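Local atomic coordinates of Per a 4 allergen (Periplaneta americana, PDB entry 3EBW), a protein that probably binds small hydrophobic ligands inside a lipocalin beta barrel and acts in people as a major cockroach allergen recognised by IgE. Residues S31-E34 and C39-D42; Q103-V108 and K135-E140; G110-D113 and H119-W122. All blocks are in the same frame, centred on the assembly; numbering follows the deposited sequence.

Contact 1: residues S31-E34 and C39-D42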
# COMPACT_ATOMS: atom_id res chain seq x y z
N SER A 31 0.32 -1.69 6.62
CA SER A 31 0.86 -0.97 7.76
C SER A 31 2.01 -1.71 8.42
O SER A 31 3.17 -1.43 8.11
CB SER A 31 -0.25 -0.70 8.78
OG SER A 31 -0.93 -1.89 9.09
N ASP A 32 1.73 -2.63 9.33
CA ASP A 32 2.80 -3.37 9.98
C ASP A 32 3.68 -4.09 8.94
O ASP A 32 3.41 -5.22 8.58
CB ASP A 32 2.23 -4.37 11.00
CG ASP A 32 1.29 -5.39 10.39
OD1 ASP A 32 1.77 -6.42 9.88
OD2 ASP A 32 0.06 -5.16 10.43
N GLU A 33 4.72 -3.39 8.50
CA GLU A 33 5.68 -3.85 7.49
C GLU A 33 6.10 -2.62 6.67
O GLU A 33 6.93 -2.72 5.74
CB GLU A 33 5.05 -4.91 6.58
CG GLU A 33 5.97 -5.49 5.52
CD GLU A 33 5.53 -6.88 5.07
OE1 GLU A 33 4.49 -7.33 5.59
OE2 GLU A 33 6.21 -7.53 4.23
N GLU A 34 5.53 -1.47 7.06
CA GLU A 34 5.75 -0.15 6.45
C GLU A 34 7.18 0.33 6.43
O GLU A 34 7.65 0.84 5.40
CB GLU A 34 4.94 0.89 7.21
CG GLU A 34 3.78 1.50 6.47
CD GLU A 34 3.03 2.47 7.35
OE1 GLU A 34 3.54 3.58 7.56
OE2 GLU A 34 1.95 2.10 7.85
N CYS A 39 16.05 -3.98 3.54
CA CYS A 39 16.47 -5.36 3.75
C CYS A 39 15.35 -6.15 4.42
O CYS A 39 14.89 -5.82 5.53
CB CYS A 39 17.75 -5.44 4.60
SG CYS A 39 18.33 -7.16 4.85
N GLU A 40 14.89 -7.18 3.72
CA GLU A 40 13.84 -8.03 4.23
C GLU A 40 13.87 -9.43 3.60
O GLU A 40 13.53 -9.62 2.44
CB GLU A 40 12.48 -7.39 3.98
CG GLU A 40 11.44 -7.81 4.96
CD GLU A 40 10.07 -7.51 4.44
OE1 GLU A 40 10.00 -7.32 3.22
OE2 GLU A 40 9.09 -7.47 5.21
N TYR A 41 14.29 -10.41 4.40
CA TYR A 41 14.36 -11.78 3.93
C TYR A 41 14.02 -12.76 5.04
O TYR A 41 14.11 -12.44 6.22
CB TYR A 41 15.77 -12.06 3.39
CG TYR A 41 16.84 -12.05 4.45
CD1 TYR A 41 17.95 -11.21 4.35
CD2 TYR A 41 16.75 -12.87 5.57
CE1 TYR A 41 18.92 -11.19 5.34
CE2 TYR A 41 17.70 -12.86 6.55
CZ TYR A 41 18.78 -12.02 6.43
OH TYR A 41 19.70 -12.04 7.43
N ASP A 42 13.59 -13.95 4.66
CA ASP A 42 13.29 -15.01 5.63
C ASP A 42 14.29 -16.13 5.33
O ASP A 42 14.59 -16.41 4.16
CB ASP A 42 11.85 -15.50 5.47
CG ASP A 42 10.83 -14.53 6.05
OD1 ASP A 42 10.43 -14.68 7.22
OD2 ASP A 42 10.41 -13.60 5.32
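Glu33 and Glu40 form a buried carboxylate-carboxylate contact where the long loop after strand 20-27 meets the start of strand 40-46. In a lipocalin this first long loop lies at the mouth of the barrel. The contact is small, 66 Å² over both sides, and these two side chains carry all of it. Glu40 CB points toward the loop. Glu33 reaches the strand with the end of its side chain: its CG lies opposite the backbone N (chi1 -178°). Both chains are extended, and together they bridge the 9.7 Å from Glu33 CA to Glu40 CA. The two side chains cross at about a right angle. Glu33 OE2 lies 3.0 Å from Glu40 OE2. Glu40 OE2 is also 3.6 Å from Glu33 CD, and so comes against the carboxylate carbon as well as its oxygen. The carboxylate planes are 78° apart, so the groups are nearly perpendicular and do not stack.

Both residues have further charged neighbours. Arg27 makes long, weak ion pairs with Glu33 OE2 and Glu40 OE1, while Glu24 adds a third carboxylate close to both. Trp122 NE1 gives Glu33 OE2 a weak hydrogen bond, and a bound polyether, probably from the crystallisation liquor, lies about 4 Å from the side chain of Glu33.

Two carboxylates brought together in this way would repel each other if both were charged. Burial and the nearby Glu24 would probably raise the pKa of one or more of these carboxylates, with Arg27 acting the other way. One of them may be protonated, and that, or the charge of the arginine, would ease the repulsion.

Contact 2: residues Q103-V108 and K135-E140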
# COMPACT_ATOMS: atom_id res chain seq x y z
N GLN A 103 13.41 -22.37 -6.10
CA GLN A 103 14.74 -21.83 -6.36
C GLN A 103 14.86 -20.73 -7.41
O GLN A 103 15.69 -20.82 -8.30
CB GLN A 103 15.73 -22.96 -6.65
CG GLN A 103 16.56 -23.33 -5.41
CD GLN A 103 17.39 -24.59 -5.57
OE1 GLN A 103 18.26 -24.68 -6.44
NE2 GLN A 103 17.14 -25.58 -4.71
N THR A 104 14.04 -19.69 -7.28
CA THR A 104 14.04 -18.56 -8.20
C THR A 104 12.95 -17.55 -7.85
O THR A 104 13.20 -16.35 -7.80
CB THR A 104 13.85 -19.00 -9.67
OG1 THR A 104 14.62 -18.14 -10.51
CG2 THR A 104 12.42 -18.88 -10.12
N TYR A 105 11.74 -18.04 -7.60
CA TYR A 105 10.60 -17.22 -7.24
C TYR A 105 9.78 -17.98 -6.19
O TYR A 105 9.86 -19.19 -6.11
CB TYR A 105 9.74 -16.92 -8.46
CG TYR A 105 8.87 -18.06 -8.90
CD1 TYR A 105 9.40 -19.16 -9.57
CD2 TYR A 105 7.50 -18.05 -8.65
CE1 TYR A 105 8.59 -20.21 -9.99
CE2 TYR A 105 6.68 -19.09 -9.06
CZ TYR A 105 7.23 -20.17 -9.73
OH TYR A 105 6.42 -21.21 -10.13
N SER A 106 8.99 -17.26 -5.41
CA SER A 106 8.20 -17.89 -4.37
C SER A 106 7.05 -17.02 -3.95
O SER A 106 7.25 -16.12 -3.14
CB SER A 106 9.07 -18.13 -3.14
OG SER A 106 8.28 -18.08 -1.95
N ILE A 107 5.84 -17.25 -4.44
CA ILE A 107 4.75 -16.40 -4.00
C ILE A 107 3.90 -17.06 -2.89
O ILE A 107 3.20 -18.03 -3.10
CB ILE A 107 3.90 -15.81 -5.26
CG1 ILE A 107 2.43 -16.13 -5.13
CG2 ILE A 107 4.47 -16.27 -6.61
CD1 ILE A 107 1.75 -15.34 -4.09
N VAL A 108 4.02 -16.50 -1.68
CA VAL A 108 3.34 -16.93 -0.46
C VAL A 108 2.27 -15.91 -0.12
O VAL A 108 2.37 -14.78 -0.57
CB VAL A 108 4.32 -17.00 0.73
CG1 VAL A 108 3.58 -16.91 2.06
CG2 VAL A 108 5.07 -18.29 0.71
N LYS A 135 9.95 -12.77 -13.64
CA LYS A 135 8.84 -11.82 -13.55
C LYS A 135 7.64 -12.28 -14.38
O LYS A 135 6.49 -12.22 -13.93
CB LYS A 135 9.27 -10.43 -14.04
CG LYS A 135 9.88 -9.53 -12.99
CD LYS A 135 9.66 -8.07 -13.39
CE LYS A 135 9.93 -7.11 -12.25
NZ LYS A 135 9.18 -5.82 -12.41
N ALA A 136 7.93 -12.73 -15.59
CA ALA A 136 6.90 -13.21 -16.50
C ALA A 136 6.06 -14.27 -15.80
O ALA A 136 4.83 -14.17 -15.71
CB ALA A 136 7.55 -13.80 -17.74
N LYS A 137 6.76 -15.29 -15.30
CA LYS A 137 6.14 -16.41 -14.61
C LYS A 137 5.37 -15.98 -13.36
O LYS A 137 4.22 -16.40 -13.15
CB LYS A 137 7.21 -17.44 -14.23
CG LYS A 137 6.67 -18.70 -13.61
CD LYS A 137 5.65 -19.36 -14.52
CE LYS A 137 5.19 -20.66 -13.92
NZ LYS A 137 6.40 -21.43 -13.51
N VAL A 138 5.99 -15.12 -12.55
CA VAL A 138 5.38 -14.65 -11.32
C VAL A 138 4.03 -14.01 -11.60
O VAL A 138 3.11 -14.12 -10.78
CB VAL A 138 6.28 -13.64 -10.56
CG1 VAL A 138 5.64 -13.23 -9.25
CG2 VAL A 138 7.61 -14.27 -10.27
N ASN A 139 3.91 -13.35 -12.75
CA ASN A 139 2.65 -12.70 -13.13
C ASN A 139 1.73 -13.69 -13.78
O ASN A 139 0.51 -13.54 -13.76
CB ASN A 139 2.91 -11.53 -14.06
CG ASN A 139 3.50 -10.36 -13.35
OD1 ASN A 139 4.64 -10.41 -12.89
ND2 ASN A 139 2.72 -9.30 -13.22
N GLU A 140 2.34 -14.70 -14.38
CA GLU A 140 1.59 -15.76 -15.02
C GLU A 140 0.81 -16.42 -13.87
O GLU A 140 -0.38 -16.71 -14.00
CB GLU A 140 2.56 -16.74 -15.65
CG GLU A 140 1.94 -17.79 -16.53
CD GLU A 140 2.96 -18.82 -16.96
OE1 GLU A 140 3.95 -18.44 -17.62
OE2 GLU A 140 2.78 -20.00 -16.62
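Tyr105 and Val138 make the close-packed part of this contact, with Ile107 beside them. Tyr105 CB lies 3.9 Å from Val138 CG2, and the same methyl is 4.1 Å from Tyr105 CD2. It touches CB and the CD2 corner of the ring, approaching obliquely. The two side chains run past each other in opposite directions. The other branch of Val138 faces a different partner: CG1 lies opposite the backbone N (chi1 -177°), and Val138 CG1 comes to 4.2 Å from Ile107 CG2. Val138 thus divides its two methyls between the two residues. Ile107 CB points toward the helix, but the end of the side chain leads away from it.

The arrangement belongs to the lipocalin fold, in which a helix following the last long barrel strand packs against the outside of the barrel. Here that helix is 132-142, and its partner is the beginning of strand 106-112 with the residue just before it. Val138 also touches Ile123 of strand 119-125, and Ile107 touches Leu142 of the helix. The apolar layer therefore extends beyond the two segments.

Toward the hydroxyl end of Tyr105 the contact becomes looser and polar. Tyr105 CG sits between its backbone N and carbonyl carbon (chi1 77°), and from there the ring extends to Lys137. Lys137 is partly exposed. Its chain bends at chi2 and again at chi4. Lys137 CG lies over one face of the Tyr105 ring, 4.2 Å from Tyr105 CZ. The chain stays on that side of the ring, and Lys137 NZ ends above the ring plane, giving Tyr105 OH a weak hydrogen bond at 3.4 Å. A bond of that length holds the ammonium group only lightly on the solvent side.

Contact 3: residues G110-D113 and H119-W122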
# COMPACT_ATOMS: atom_id res chain seq x y z
N GLY A 110 -0.95 -14.71 3.07
CA GLY A 110 -1.67 -14.96 4.29
C GLY A 110 -2.50 -13.74 4.63
O GLY A 110 -2.83 -12.95 3.76
N CYS A 111 -2.82 -13.60 5.90
CA CYS A 111 -3.62 -12.50 6.40
C CYS A 111 -2.83 -11.87 7.53
O CYS A 111 -1.81 -12.41 7.93
CB CYS A 111 -4.94 -13.05 6.89
SG CYS A 111 -5.88 -13.91 5.59
N LEU A 112 -3.26 -10.73 8.04
CA LEU A 112 -2.49 -10.12 9.12
C LEU A 112 -3.39 -9.75 10.27
O LEU A 112 -4.41 -9.11 10.09
CB LEU A 112 -1.70 -8.92 8.59
CG LEU A 112 -0.45 -9.28 7.77
CD1 LEU A 112 0.13 -8.04 7.14
CD2 LEU A 112 0.62 -9.97 8.64
N ASP A 113 -3.00 -10.21 11.46
CA ASP A 113 -3.73 -9.97 12.71
C ASP A 113 -5.07 -10.73 12.71
O ASP A 113 -5.10 -11.94 12.47
CB ASP A 113 -3.94 -8.47 12.91
CG ASP A 113 -2.64 -7.68 12.73
OD1 ASP A 113 -1.58 -8.17 13.18
OD2 ASP A 113 -2.67 -6.59 12.14
N HIS A 119 -6.14 -9.70 2.47
CA HIS A 119 -5.12 -10.66 2.07
C HIS A 119 -3.81 -9.97 1.75
O HIS A 119 -3.79 -8.83 1.29
CB HIS A 119 -5.59 -11.45 0.85
CG HIS A 119 -6.74 -12.36 1.13
ND1 HIS A 119 -7.12 -13.37 0.27
CD2 HIS A 119 -7.59 -12.42 2.18
CE1 HIS A 119 -8.14 -14.02 0.79
NE2 HIS A 119 -8.45 -13.46 1.95
N LEU A 120 -2.70 -10.66 1.99
CA LEU A 120 -1.39 -10.08 1.72
C LEU A 120 -0.56 -11.04 0.88
O LEU A 120 -0.45 -12.22 1.22
CB LEU A 120 -0.63 -9.80 3.03
CG LEU A 120 -1.10 -8.81 4.12
CD1 LEU A 120 -1.23 -7.42 3.55
CD2 LEU A 120 -2.43 -9.23 4.65
N TYR A 121 0.01 -10.57 -0.22
CA TYR A 121 0.86 -11.44 -1.04
C TYR A 121 2.31 -11.02 -0.88
O TYR A 121 2.59 -9.84 -0.80
CB TYR A 121 0.48 -11.42 -2.52
CG TYR A 121 -0.87 -12.04 -2.80
CD1 TYR A 121 -0.97 -13.23 -3.52
CD2 TYR A 121 -2.03 -11.46 -2.32
CE1 TYR A 121 -2.18 -13.82 -3.75
CE2 TYR A 121 -3.25 -12.04 -2.54
CZ TYR A 121 -3.33 -13.22 -3.26
OH TYR A 121 -4.56 -13.78 -3.54
N TRP A 122 3.22 -11.99 -0.83
CA TRP A 122 4.65 -11.73 -0.69
C TRP A 122 5.36 -12.48 -1.81
O TRP A 122 5.26 -13.70 -1.92
CB TRP A 122 5.12 -12.19 0.69
CG TRP A 122 4.57 -11.36 1.85
CD1 TRP A 122 4.96 -10.11 2.21
CD2 TRP A 122 3.54 -11.74 2.79
NE1 TRP A 122 4.24 -9.67 3.32
CE2 TRP A 122 3.37 -10.66 3.69
CE3 TRP A 122 2.75 -12.88 2.96
CZ2 TRP A 122 2.45 -10.68 4.73
CZ3 TRP A 122 1.82 -12.89 4.01
CH2 TRP A 122 1.69 -11.80 4.88
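Gly110 and Leu120 are joined by two backbone hydrogen bonds, Gly110 N to Leu120 O at 3.1 Å and Leu120 N to Gly110 O at 2.9 Å. They form an antiparallel hydrogen-bonded pair between strands 106-112 and 119-125, the last two long strands of the lipocalin barrel. The axes of the short strand segments make 121°, so the strands cross with a marked twist here.

Leu112 and Leu120 pack together beyond this pair. Their side chains cross at about a right angle, with Leu112 CD1 3.4 Å from Leu120 CG. The same Leu112 methyl stands at the edge of the Trp122 ring, near its plane, 4.3 Å from Trp122 CZ2. Leu120 CB lies over one face of the indole, toward its rim, so the two leucines meet it from different directions. A bound polyether, probably from the crystallisation liquor, lies about 3 Å from the Trp122 side chain.

The CB atoms of Cys111 and His119 point away from the opposing segments, yet the ends of these side chains meet. Cys111 SG, in a disulfide with Cys4, approaches the imidazole obliquely, 4.1 Å from His119 CD2. Across the strands, the indole also reaches the glycine backbone. With CG of Trp122 opposite its carbonyl carbon (chi1 -68°), the ring is directed at strand 106-112, and Trp122 CZ3 lies 3.4 Å from Gly110 N.

Overall arrangement
All three contacts reach one curled antiparallel sheet, the lipocalin barrel. Contact 1 comes first in the chain. Contacts 2 and 3 share strand 106-112, and contact 3 falls in the chain between the two segments of contact 2. Centres of contacts 1 and 3 are about 12 Å apart, and the two touch through Glu33 and Trp122. Together they border what may be a pocket of the barrel. Contact 2 lies about 17 Å from contact 3 and 19 Å from contact 1, centre to centre. It sits at the other end of the shared strand, where it places helix 132-142 against the outer wall.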